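Local atomic coordinates of bumblebee peptidoglycan recognition protein SA (Bombus, PDB entry 5XZ4), a protein that probably recognises bacterial peptidoglycan in insect innate immunity, with a preference for Dap-type over Lys-type peptidoglycans. Residues Asn56-His61 against Trp67-Tyr72; Ala126-Gly131 against Gly135-Asp140; Gly145-Thr150 against Pro155-Gln160; Phe74-Gly77 against Asn81-Glu84. All blocks are in the same frame, centred on the assembly; numbering follows the deposited sequence.

Contact 1. Residues Asn56-His61 against Trp67-Tyr72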
loop_
_atom_site.group_PDB
_atom_site.type_symbol
_atom_site.label_atom_id
_atom_site.label_comp_id
_atom_site.label_asym_id
_atom_site.label_seq_id
_atom_site.Cartn_x
_atom_site.Cartn_y
_atom_site.Cartn_z
ATOM N N ASN A 56 13.945 -5.189 -2.073
ATOM C CA ASN A 56 14.418 -5.621 -0.755
ATOM C C ASN A 56 13.342 -5.906 0.296
ATOM O O ASN A 56 13.510 -6.829 1.099
ATOM C CB ASN A 56 15.503 -4.690 -0.303
ATOM C CG ASN A 56 16.813 -5.017 -1.017
ATOM O OD1 ASN A 56 17.538 -5.926 -0.595
ATOM N ND2 ASN A 56 17.022 -4.410 -2.182
ATOM N N ILE A 57 12.208 -5.205 0.217
ATOM C CA ILE A 57 11.077 -5.583 1.063
ATOM C C ILE A 57 10.514 -6.942 0.617
ATOM O O ILE A 57 10.266 -7.826 1.456
ATOM C CB ILE A 57 9.977 -4.498 1.033
ATOM C CG1 ILE A 57 10.527 -3.180 1.605
ATOM C CG2 ILE A 57 8.763 -4.972 1.836
ATOM C CD1 ILE A 57 9.700 -1.932 1.283
ATOM N N ARG A 58 10.352 -7.114 -0.709
ATOM C CA ARG A 58 9.914 -8.406 -1.241
ATOM C C ARG A 58 10.849 -9.555 -0.776
ATOM O O ARG A 58 10.394 -10.617 -0.336
ATOM C CB ARG A 58 9.864 -8.395 -2.784
ATOM C CG ARG A 58 9.389 -9.703 -3.397
ATOM C CD ARG A 58 10.107 -10.006 -4.707
ATOM N NE ARG A 58 11.575 -10.078 -4.593
ATOM C CZ ARG A 58 12.259 -11.089 -4.053
ATOM N NH1 ARG A 58 13.606 -11.022 -4.045
ATOM N NH2 ARG A 58 11.649 -12.165 -3.554
ATOM N N SER A 59 12.166 -9.345 -0.927
ATOM C CA SER A 59 13.152 -10.361 -0.547
ATOM C C SER A 59 12.964 -10.739 0.944
ATOM O O SER A 59 12.955 -11.933 1.287
ATOM C CB SER A 59 14.535 -9.783 -0.794
ATOM O OG SER A 59 15.547 -10.721 -0.427
ATOM N N TYR A 60 12.824 -9.735 1.809
ATOM C CA TYR A 60 12.656 -9.993 3.241
ATOM C C TYR A 60 11.336 -10.745 3.541
ATOM O O TYR A 60 11.304 -11.739 4.267
ATOM C CB TYR A 60 12.800 -8.677 4.010
ATOM C CG TYR A 60 12.742 -8.869 5.515
ATOM C CD1 TYR A 60 13.813 -9.457 6.228
ATOM C CD2 TYR A 60 11.599 -8.468 6.227
ATOM C CE1 TYR A 60 13.714 -9.655 7.601
ATOM C CE2 TYR A 60 11.529 -8.649 7.605
ATOM C CZ TYR A 60 12.581 -9.235 8.289
ATOM O OH TYR A 60 12.504 -9.430 9.653
ATOM N N HIS A 61 10.269 -10.288 2.904
ATOM C CA HIS A 61 8.971 -10.934 3.117
ATOM C C HIS A 61 8.945 -12.387 2.657
ATOM O O HIS A 61 8.408 -13.260 3.353
ATOM C CB HIS A 61 7.849 -10.124 2.432
ATOM C CG HIS A 61 7.516 -8.840 3.126
ATOM N ND1 HIS A 61 6.468 -8.018 2.740
ATOM C CD2 HIS A 61 8.055 -8.265 4.235
ATOM C CE1 HIS A 61 6.421 -6.974 3.544
ATOM N NE2 HIS A 61 7.366 -7.098 4.468
ATOM N N TRP A 67 6.585 -15.586 3.221
ATOM C CA TRP A 67 5.314 -15.232 2.569
ATOM C C TRP A 67 5.335 -15.508 1.068
ATOM O O TRP A 67 6.409 -15.644 0.446
ATOM C CB TRP A 67 4.995 -13.772 2.853
ATOM C CG TRP A 67 4.736 -13.451 4.315
ATOM C CD1 TRP A 67 4.525 -14.339 5.353
ATOM C CD2 TRP A 67 4.641 -12.140 4.890
ATOM N NE1 TRP A 67 4.324 -13.650 6.535
ATOM C CE2 TRP A 67 4.380 -12.302 6.275
ATOM C CE3 TRP A 67 4.749 -10.844 4.369
ATOM C CZ2 TRP A 67 4.213 -11.205 7.135
ATOM C CZ3 TRP A 67 4.635 -9.762 5.233
ATOM C CH2 TRP A 67 4.343 -9.954 6.601
ATOM N N ASP A 68 4.153 -15.557 0.465
ATOM C CA ASP A 68 4.046 -15.894 -0.964
ATOM C C ASP A 68 4.498 -14.773 -1.906
ATOM O O ASP A 68 4.733 -15.013 -3.099
ATOM C CB ASP A 68 2.579 -16.221 -1.317
ATOM C CG ASP A 68 2.049 -17.406 -0.588
ATOM O OD1 ASP A 68 2.777 -18.392 -0.475
ATOM O OD2 ASP A 68 0.866 -17.346 -0.160
ATOM N N ASP A 69 4.589 -13.558 -1.372
ATOM C CA ASP A 69 4.915 -12.338 -2.127
ATOM C C ASP A 69 5.139 -11.235 -1.110
ATOM O O ASP A 69 4.853 -11.438 0.107
ATOM C CB ASP A 69 3.789 -11.936 -3.114
ATOM C CG ASP A 69 4.234 -10.935 -4.186
ATOM O OD1 ASP A 69 5.425 -10.537 -4.252
ATOM O OD2 ASP A 69 3.346 -10.549 -5.004
ATOM N N ILE A 70 5.671 -10.096 -1.556
ATOM C CA ILE A 70 5.629 -8.876 -0.755
ATOM C C ILE A 70 4.221 -8.743 -0.158
ATOM O O ILE A 70 3.223 -9.033 -0.847
ATOM C CB ILE A 70 6.031 -7.648 -1.626
ATOM C CG1 ILE A 70 6.360 -6.430 -0.766
ATOM C CG2 ILE A 70 5.006 -7.338 -2.728
ATOM C CD1 ILE A 70 7.005 -5.244 -1.485
ATOM N N GLY A 71 4.129 -8.332 1.101
ATOM C CA GLY A 71 2.827 -8.386 1.797
ATOM C C GLY A 71 1.850 -7.323 1.311
ATOM O O GLY A 71 0.626 -7.521 1.420
ATOM N N TYR A 72 2.379 -6.202 0.815
ATOM C CA TYR A 72 1.538 -5.035 0.421
ATOM C C TYR A 72 0.897 -5.236 -0.958
ATOM O O TYR A 72 1.465 -5.890 -1.829
ATOM C CB TYR A 72 2.363 -3.736 0.391
ATOM C CG TYR A 72 3.009 -3.425 1.734
ATOM C CD1 TYR A 72 2.237 -2.950 2.799
ATOM C CD2 TYR A 72 4.398 -3.651 1.978
ATOM C CE1 TYR A 72 2.798 -2.706 4.048
ATOM C CE2 TYR A 72 4.963 -3.405 3.249
ATOM C CZ TYR A 72 4.167 -2.908 4.263
ATOM O OH TYR A 72 4.648 -2.653 5.530
#
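The backbone of the loop 67-72 comes up against the helical segment 56-61, with the CA atoms of Arg-58 and Ile-70 4.3 Å apart, and Trp-67 N gives a hydrogen bond to His-61 O at 3.0 Å. His-61 is the main contributor from the helix. Its ND1 accepts a hydrogen bond from Gly-71 N at 2.9 Å, with the donor 14° out of the imidazole plane, and this fixes the rotation of the ring. Over one face comes the six-membered ring of Trp-67, edge first: CZ3 lies above the imidazole centre, 3.6 Å from His-61 ND1, and the planes meet at 60°. Tyr-72 completes an aromatic cluster that ties helix 47-64 of this amidase-like fold to the loop leading into strand 74-76. The CG2 methyl of Ile-57, in the same helix, fills the face of His-61 opposite Trp-67. Ile-57 CG2 also meets Ile-70 CD1 at 3.8 Å, and Ile-70, with CG1 anti to its backbone N (chi1 -165°), sends this branch along the helix. Arg-58 lends only its CB and CG here; its guanidinium pairs with Glu-55, while Asp-69 pairs with Arg-13.

Contact 2. Residues Ala126-Gly131 against Gly135-Asp140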
loop_
_atom_site.group_PDB
_atom_site.type_symbol
_atom_site.label_atom_id
_atom_site.label_comp_id
_atom_site.label_asym_id
_atom_site.label_seq_id
_atom_site.Cartn_x
_atom_site.Cartn_y
_atom_site.Cartn_z
ATOM N N ALA A 126 -4.719 9.506 -5.875
ATOM C CA ALA A 126 -5.058 9.288 -7.299
ATOM C C ALA A 126 -5.288 7.795 -7.559
ATOM O O ALA A 126 -6.203 7.406 -8.306
ATOM C CB ALA A 126 -3.986 9.860 -8.224
ATOM N N LEU A 127 -4.492 6.938 -6.905
ATOM C CA LEU A 127 -4.706 5.499 -6.991
ATOM C C LEU A 127 -6.081 5.079 -6.433
ATOM O O LEU A 127 -6.794 4.270 -7.039
ATOM C CB LEU A 127 -3.576 4.742 -6.237
ATOM C CG LEU A 127 -3.593 3.201 -6.309
ATOM C CD1 LEU A 127 -3.357 2.714 -7.736
ATOM C CD2 LEU A 127 -2.618 2.563 -5.303
ATOM N N ILE A 128 -6.469 5.647 -5.280
ATOM C CA ILE A 128 -7.771 5.362 -4.685
ATOM C C ILE A 128 -8.872 5.869 -5.633
ATOM O O ILE A 128 -9.829 5.142 -5.908
ATOM C CB ILE A 128 -7.876 5.965 -3.265
ATOM C CG1 ILE A 128 -6.922 5.228 -2.310
ATOM C CG2 ILE A 128 -9.305 5.876 -2.746
ATOM C CD1 ILE A 128 -6.633 5.998 -1.055
ATOM N N HIS A 129 -8.735 7.092 -6.159
ATOM C CA HIS A 129 -9.731 7.619 -7.104
ATOM C C HIS A 129 -9.849 6.779 -8.360
ATOM O O HIS A 129 -10.967 6.551 -8.817
ATOM C CB HIS A 129 -9.434 9.071 -7.413
ATOM C CG HIS A 129 -9.897 9.988 -6.330
ATOM N ND1 HIS A 129 -10.235 11.304 -6.561
ATOM C CD2 HIS A 129 -10.137 9.762 -5.010
ATOM C CE1 HIS A 129 -10.601 11.868 -5.423
ATOM N NE2 HIS A 129 -10.590 10.947 -4.479
ATOM N N CYS A 130 -8.714 6.327 -8.901
ATOM C CA CYS A 130 -8.651 5.438 -10.059
ATOM C C CYS A 130 -9.419 4.166 -9.782
ATOM O O CYS A 130 -10.255 3.753 -10.595
ATOM C CB CYS A 130 -7.181 5.093 -10.349
ATOM S SG CYS A 130 -6.882 3.757 -11.538
ATOM N N GLY A 131 -9.141 3.552 -8.630
ATOM C CA GLY A 131 -9.763 2.298 -8.249
ATOM C C GLY A 131 -11.276 2.425 -8.179
ATOM O O GLY A 131 -11.993 1.535 -8.651
ATOM N N GLY A 135 -14.089 0.854 -10.831
ATOM C CA GLY A 135 -15.026 -0.070 -10.197
ATOM C C GLY A 135 -14.358 -1.206 -9.440
ATOM O O GLY A 135 -15.021 -2.148 -9.025
ATOM N N ILE A 136 -13.038 -1.113 -9.264
ATOM C CA ILE A 136 -12.269 -2.085 -8.474
ATOM C C ILE A 136 -12.523 -1.880 -6.971
ATOM O O ILE A 136 -12.602 -2.846 -6.203
ATOM C CB ILE A 136 -10.754 -1.959 -8.776
ATOM C CG1 ILE A 136 -10.461 -2.187 -10.273
ATOM C CG2 ILE A 136 -9.942 -2.914 -7.895
ATOM C CD1 ILE A 136 -9.118 -1.658 -10.727
ATOM N N LEU A 137 -12.613 -0.615 -6.558
ATOM C CA LEU A 137 -12.952 -0.250 -5.171
ATOM C C LEU A 137 -14.403 0.164 -5.129
ATOM O O LEU A 137 -14.887 0.754 -6.084
ATOM C CB LEU A 137 -12.069 0.917 -4.689
ATOM C CG LEU A 137 -10.557 0.648 -4.667
ATOM C CD1 LEU A 137 -9.828 1.906 -4.209
ATOM C CD2 LEU A 137 -10.203 -0.517 -3.736
ATOM N N ARG A 138 -15.081 -0.125 -4.032
ATOM C CA ARG A 138 -16.496 0.314 -3.878
ATOM C C ARG A 138 -16.567 1.844 -3.916
ATOM O O ARG A 138 -15.626 2.542 -3.503
ATOM C CB ARG A 138 -17.044 -0.191 -2.550
ATOM C CG ARG A 138 -17.326 -1.686 -2.531
ATOM C CD ARG A 138 -17.942 -2.132 -1.217
ATOM N NE ARG A 138 -19.243 -1.525 -0.978
ATOM C CZ ARG A 138 -20.424 -2.132 -1.115
ATOM N NH1 ARG A 138 -21.529 -1.448 -0.854
ATOM N NH2 ARG A 138 -20.520 -3.405 -1.495
ATOM N N GLU A 139 -17.694 2.366 -4.407
ATOM C CA GLU A 139 -17.934 3.820 -4.444
ATOM C C GLU A 139 -17.856 4.447 -3.038
ATOM O O GLU A 139 -17.414 5.591 -2.882
ATOM C CB GLU A 139 -19.299 4.129 -5.086
ATOM C CG GLU A 139 -19.472 3.615 -6.511
ATOM C CD GLU A 139 -18.900 4.550 -7.561
ATOM O OE1 GLU A 139 -19.265 5.748 -7.570
ATOM O OE2 GLU A 139 -18.106 4.074 -8.394
ATOM N N ASP A 140 -18.268 3.672 -2.035
ATOM C CA ASP A 140 -18.242 4.076 -0.639
ATOM C C ASP A 140 -17.006 3.537 0.098
ATOM O O ASP A 140 -17.070 3.256 1.300
ATOM C CB ASP A 140 -19.552 3.651 0.071
ATOM C CG ASP A 140 -19.801 2.138 0.035
ATOM O OD1 ASP A 140 -18.981 1.379 -0.521
ATOM O OD2 ASP A 140 -20.850 1.707 0.575
#
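Leu-137 lays its branched end over the turn from Ile-128 to Gly-131: Leu-137 CG rests 4.0 Å from Gly-131 CA, and its CD1 reaches Ile-128 O at 3.7 Å. Its CG stands anti to the carbonyl carbon (chi1 -61°), which carries CD1 back over the helix, where it also meets CG2 of Ile-128 at 4.3 Å. Glycine suits position 131 because a CB there would clash with this same CD1. The polar link between the segments is gathered on one atom, Gly-131 O. Leu-137 N gives it a nearly straight hydrogen bond of 3.1 Å (N-H...O angle 176°), although the donor stands well above the carbonyl plane. Gly-135 N and Ile-136 N add weak bonds to the same oxygen, the latter at 2.9 Å, so three successive N-H groups converge on one carbonyl where the helix gives way to extended chain. Gly-135 is the first residue to leave helical geometry, and its positive phi of 96° would jam a CB against the preceding carbonyl; a glycine of positive phi just after the last helical residue is a familiar way of ending a helix. An alanine in place of Leu-137 would probably open a gap over Gly-131 and Ile-128. Beyond the turn, Arg-138 NE forms a salt bridge with Asp-140 OD1 at 3.0 Å, using the oxygen's syn lone pair. The contact thus joins helix 118-134 to the short strand 137-138: Leu-137 also packs on Ile-31 and Val-34 of strand 31-38 and on Val-103 of strand 102-107, while the disulfide of Cys-130 with Cys-7 ties the helix to the N-terminal part of the chain.

Contact 3. Residues Gly145-Thr150 against Pro155-Gln160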
loop_
_atom_site.group_PDB
_atom_site.type_symbol
_atom_site.label_atom_id
_atom_site.label_comp_id
_atom_site.label_asym_id
_atom_site.label_seq_id
_atom_site.Cartn_x
_atom_site.Cartn_y
_atom_site.Cartn_z
ATOM N N GLY A 145 -6.164 3.959 8.556
ATOM C CA GLY A 145 -4.753 3.646 8.880
ATOM C C GLY A 145 -4.700 2.292 9.556
ATOM O O GLY A 145 -5.629 1.933 10.298
ATOM N N ALA A 146 -3.606 1.551 9.345
ATOM C CA ALA A 146 -3.465 0.225 9.985
ATOM C C ALA A 146 -3.688 0.218 11.508
ATOM O O ALA A 146 -4.356 -0.690 12.043
ATOM C CB ALA A 146 -2.100 -0.372 9.654
ATOM N N LYS A 147 -3.177 1.256 12.177
ATOM C CA LYS A 147 -3.261 1.358 13.639
ATOM C C LYS A 147 -4.703 1.406 14.168
ATOM O O LYS A 147 -4.911 1.159 15.338
ATOM C CB LYS A 147 -2.480 2.580 14.163
ATOM C CG LYS A 147 -2.965 3.949 13.676
ATOM C CD LYS A 147 -2.049 5.089 14.119
ATOM C CE LYS A 147 -2.023 5.248 15.628
ATOM N NZ LYS A 147 -0.983 6.190 16.122
ATOM N N GLN A 148 -5.676 1.733 13.314
ATOM C CA GLN A 148 -7.089 1.801 13.725
ATOM C C GLN A 148 -7.700 0.420 13.918
ATOM O O GLN A 148 -8.702 0.294 14.635
ATOM C CB GLN A 148 -7.899 2.564 12.677
ATOM C CG GLN A 148 -7.533 4.023 12.593
ATOM C CD GLN A 148 -8.339 4.757 11.541
ATOM O OE1 GLN A 148 -7.802 5.229 10.545
ATOM N NE2 GLN A 148 -9.650 4.882 11.782
ATOM N N VAL A 149 -7.107 -0.610 13.286
ATOM C CA VAL A 149 -7.657 -1.979 13.306
ATOM C C VAL A 149 -6.711 -3.097 13.761
ATOM O O VAL A 149 -7.143 -4.243 13.881
ATOM C CB VAL A 149 -8.302 -2.379 11.960
ATOM C CG1 VAL A 149 -9.534 -1.522 11.703
ATOM C CG2 VAL A 149 -7.300 -2.325 10.805
ATOM N N THR A 150 -5.431 -2.771 13.937
ATOM C CA THR A 150 -4.444 -3.733 14.425
ATOM C C THR A 150 -3.504 -3.032 15.393
ATOM O O THR A 150 -3.354 -1.804 15.364
ATOM C CB THR A 150 -3.582 -4.312 13.270
ATOM O OG1 THR A 150 -2.979 -3.238 12.527
ATOM C CG2 THR A 150 -4.388 -5.210 12.341
ATOM N N PRO A 155 0.299 3.743 10.137
ATOM C CA PRO A 155 1.249 4.223 9.139
ATOM C C PRO A 155 2.166 5.340 9.645
ATOM O O PRO A 155 2.715 6.098 8.835
ATOM C CB PRO A 155 0.298 4.782 8.056
ATOM C CG PRO A 155 -0.811 5.401 8.876
ATOM C CD PRO A 155 -1.027 4.382 9.967
ATOM N N GLY A 156 2.304 5.438 10.966
ATOM C CA GLY A 156 3.045 6.514 11.616
ATOM C C GLY A 156 2.127 7.665 11.957
ATOM O O GLY A 156 1.217 7.994 11.188
ATOM N N SER A 157 2.349 8.279 13.111
ATOM C CA SER A 157 1.440 9.312 13.596
ATOM C C SER A 157 1.235 10.472 12.624
ATOM O O SER A 157 0.119 10.972 12.484
ATOM C CB SER A 157 1.903 9.826 14.958
ATOM O OG SER A 157 1.773 8.797 15.918
ATOM N N LYS A 158 2.306 10.888 11.948
ATOM C CA LYS A 158 2.209 12.016 11.043
ATOM C C LYS A 158 1.393 11.694 9.778
ATOM O O LYS A 158 0.528 12.476 9.395
ATOM C CB LYS A 158 3.591 12.575 10.702
ATOM C CG LYS A 158 3.558 13.936 10.045
ATOM C CD LYS A 158 3.400 15.075 11.045
ATOM C CE LYS A 158 3.402 16.420 10.334
ATOM N NZ LYS A 158 2.875 17.484 11.223
ATOM N N LEU A 159 1.667 10.536 9.158
ATOM C CA LEU A 159 0.910 10.094 7.992
ATOM C C LEU A 159 -0.547 9.816 8.376
ATOM O O LEU A 159 -1.452 10.114 7.597
ATOM C CB LEU A 159 1.560 8.881 7.329
ATOM C CG LEU A 159 0.870 8.282 6.103
ATOM C CD1 LEU A 159 0.488 9.272 5.009
ATOM C CD2 LEU A 159 1.815 7.240 5.542
ATOM N N GLN A 160 -0.765 9.259 9.565
ATOM C CA GLN A 160 -2.127 9.060 10.073
ATOM C C GLN A 160 -2.926 10.374 10.097
ATOM O O GLN A 160 -4.086 10.404 9.676
ATOM C CB GLN A 160 -2.104 8.376 11.437
ATOM C CG GLN A 160 -3.492 8.135 12.038
ATOM C CD GLN A 160 -4.266 7.025 11.340
ATOM O OE1 GLN A 160 -3.701 6.230 10.600
ATOM N NE2 GLN A 160 -5.564 6.955 11.585
HETATM O O HOH W 1 1.512 5.930 14.982
#
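The amides of Gln-148 and Gln-160 meet with their planes 83° apart, nearly perpendicular. Gln-148 OE1 is approached from opposite faces of its plane: Gln-160 NE2 donates from one at 3.0 Å, and Gly-145 N from the other at 2.9 Å. The Gln-160 bond lies in its own amide plane, but arrives 50° above the carbonyl plane of Gln-148. Trp-169 NE1 also donates to this oxygen, and Gln-148 NE2 is held by Val-170 O, so both ends of the amide are fixed. A leucine in place of Gln-148 would probably leave Gly-145 N and Gln-160 NE2 without their shared acceptor and free the Gln-160 amide to turn. A bend at chi2 (73°) brings the Gln-160 amide back beside Gly-145, whose CA lies 3.3 Å from Gln-160 OE1. Gln-160 OE1 is buried without a polar partner, and a CB on Gly-145 would collide with it, which accounts well for a glycine here. The aliphatic part of Lys-147 runs obliquely across Gln-160, its CD 4.0 Å from Gln-160 CG. Lys-147 NZ then reaches a water at 2.8 Å, which also accepts from Ser-157 OG at 3.0 Å, so a long flexible chain bridges to the helix start by way of solvent. Pro-155, after a cis peptide bond, sets its CD 4.0 Å from Gly-145 CA. Together these groups fasten the turn after the edge strand 141-145 to the first turn of helix 157-163, with Gly-156 at its N-cap, while Ala-146 and Pro-155 rest on the neighbouring strand 31-38.

Contact 4. Residues Phe74-Gly77 against Asn81-Glu84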
loop_
_atom_site.group_PDB
_atom_site.type_symbol
_atom_site.label_atom_id
_atom_site.label_comp_id
_atom_site.label_asym_id
_atom_site.label_seq_id
_atom_site.Cartn_x
_atom_site.Cartn_y
_atom_site.Cartn_z
ATOM N N PHE A 74 0.141 -2.484 -2.922
ATOM C CA PHE A 74 0.904 -1.473 -3.659
ATOM C C PHE A 74 1.844 -0.752 -2.701
ATOM O O PHE A 74 1.571 -0.679 -1.494
ATOM C CB PHE A 74 -0.056 -0.398 -4.256
ATOM C CG PHE A 74 -1.038 -0.937 -5.267
ATOM C CD1 PHE A 74 -0.698 -1.038 -6.607
ATOM C CD2 PHE A 74 -2.319 -1.336 -4.885
ATOM C CE1 PHE A 74 -1.598 -1.552 -7.535
ATOM C CE2 PHE A 74 -3.228 -1.834 -5.829
ATOM C CZ PHE A 74 -2.867 -1.947 -7.144
ATOM N N LEU A 75 2.922 -0.203 -3.275
ATOM C CA LEU A 75 3.814 0.727 -2.541
ATOM C C LEU A 75 3.750 2.091 -3.173
ATOM O O LEU A 75 3.516 2.208 -4.415
ATOM C CB LEU A 75 5.282 0.264 -2.516
ATOM C CG LEU A 75 5.570 -1.145 -1.995
ATOM C CD1 LEU A 75 7.055 -1.465 -2.225
ATOM C CD2 LEU A 75 5.232 -1.272 -0.541
ATOM N N ILE A 76 3.941 3.125 -2.361
ATOM C CA ILE A 76 4.087 4.505 -2.875
ATOM C C ILE A 76 5.538 4.942 -2.638
ATOM O O ILE A 76 6.002 4.961 -1.498
ATOM C CB ILE A 76 3.122 5.520 -2.184
ATOM C CG1 ILE A 76 1.661 5.014 -2.156
ATOM C CG2 ILE A 76 3.263 6.922 -2.823
ATOM C CD1 ILE A 76 1.018 4.902 -3.523
ATOM N N GLY A 77 6.238 5.283 -3.720
ATOM C CA GLY A 77 7.599 5.805 -3.618
ATOM C C GLY A 77 7.681 7.304 -3.442
ATOM O O GLY A 77 6.776 8.049 -3.867
ATOM N N ASN A 81 5.698 7.609 -7.629
ATOM C CA ASN A 81 5.190 6.473 -8.397
ATOM C C ASN A 81 4.516 5.428 -7.528
ATOM O O ASN A 81 4.819 5.291 -6.329
ATOM C CB ASN A 81 6.312 5.839 -9.221
ATOM C CG ASN A 81 6.726 6.704 -10.387
ATOM O OD1 ASN A 81 5.877 7.206 -11.137
ATOM N ND2 ASN A 81 8.020 6.914 -10.522
ATOM N N VAL A 82 3.592 4.707 -8.156
ATOM C CA VAL A 82 2.912 3.568 -7.543
ATOM C C VAL A 82 3.563 2.282 -8.062
ATOM O O VAL A 82 3.691 2.097 -9.277
ATOM C CB VAL A 82 1.394 3.573 -7.895
ATOM C CG1 VAL A 82 0.688 2.363 -7.276
ATOM C CG2 VAL A 82 0.725 4.864 -7.433
ATOM N N TYR A 83 3.935 1.403 -7.129
ATOM C CA TYR A 83 4.548 0.116 -7.437
ATOM C C TYR A 83 3.553 -1.012 -7.113
ATOM O O TYR A 83 3.070 -1.107 -5.979
ATOM C CB TYR A 83 5.861 -0.058 -6.617
ATOM C CG TYR A 83 6.930 0.908 -7.052
ATOM C CD1 TYR A 83 6.890 2.253 -6.662
ATOM C CD2 TYR A 83 7.949 0.496 -7.922
ATOM C CE1 TYR A 83 7.830 3.178 -7.130
ATOM C CE2 TYR A 83 8.901 1.393 -8.391
ATOM C CZ TYR A 83 8.843 2.727 -8.018
ATOM O OH TYR A 83 9.790 3.593 -8.536
ATOM N N GLU A 84 3.274 -1.878 -8.077
ATOM C CA GLU A 84 2.372 -3.011 -7.859
ATOM C C GLU A 84 3.060 -4.107 -7.068
ATOM O O GLU A 84 4.115 -4.571 -7.480
ATOM C CB GLU A 84 1.880 -3.559 -9.199
ATOM C CG GLU A 84 0.887 -4.693 -9.048
ATOM C CD GLU A 84 0.663 -5.468 -10.319
ATOM O OE1 GLU A 84 1.605 -5.663 -11.120
ATOM O OE2 GLU A 84 -0.483 -5.894 -10.546
#
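Phe-74, Ile-76 and Val-82 send their side chains to one face of this antiparallel pair, while Leu-75 and Tyr-83 project from the other. Val-82 serves two neighbours with its two methyls. Val-82 CG1, anti to its backbone N (chi1 179°), meets Phe-74 CD1 at 3.7 Å, the two side chains lying at a slant to each other; Val-82 CG2 touches Ile-76 CD1 at 3.9 Å, where the isoleucine and valine run side by side and point the same way. The beta-branched Ile-76 and Val-82 suit the extended backbone. On the opposite face Leu-75 and Tyr-83 pair through their CB atoms, 4.2 Å apart. The edge of the tyrosine ring lies near Gly-77 N, where a CB on Gly-77 would be tight against the ring; the hydroxyl of Tyr-83 is held by Asp-79 in the connecting turn. Leu-75 and Tyr-83 form a hydrogen-bonded pair, each N to the other's O at 2.9 Å, and Gly-77 N adds a bond of 3.0 Å to Asn-81 O. Phe-74 and Val-82 pack on Leu-127 of helix 118-134, and Tyr-83 on helix 47-64: a beta hairpin at the edge of a central mixed sheet flanked by helices, as in the peptidoglycan recognition protein and amidase fold.

How the contacts relate
The four contacts follow one another along the chain and spread around one central sheet. Contact 4, the hairpin nearest the middle of the chain (about 7 Å from its centre), touches two others: Ile-70 CD1 of contact 1 packs on Leu-75 CD1 at 3.9 Å, and Leu-127 CD2 of contact 2 lies 3.8 Å from Phe-74 CG. The Leu-75 face thus meets the loop after helix 47-64, and the Phe-74 face meets helix 118-134. Contacts 1 and 2 lie on opposite sides of the chain's centre, their own centres about 24 Å apart. Contact 3, at the other edge strand, touches none of them; its centre is about 18 Å from that of contact 4. A bound Tris molecule, probably from crystallisation, lies about 5 Å from the side chain of Arg-58.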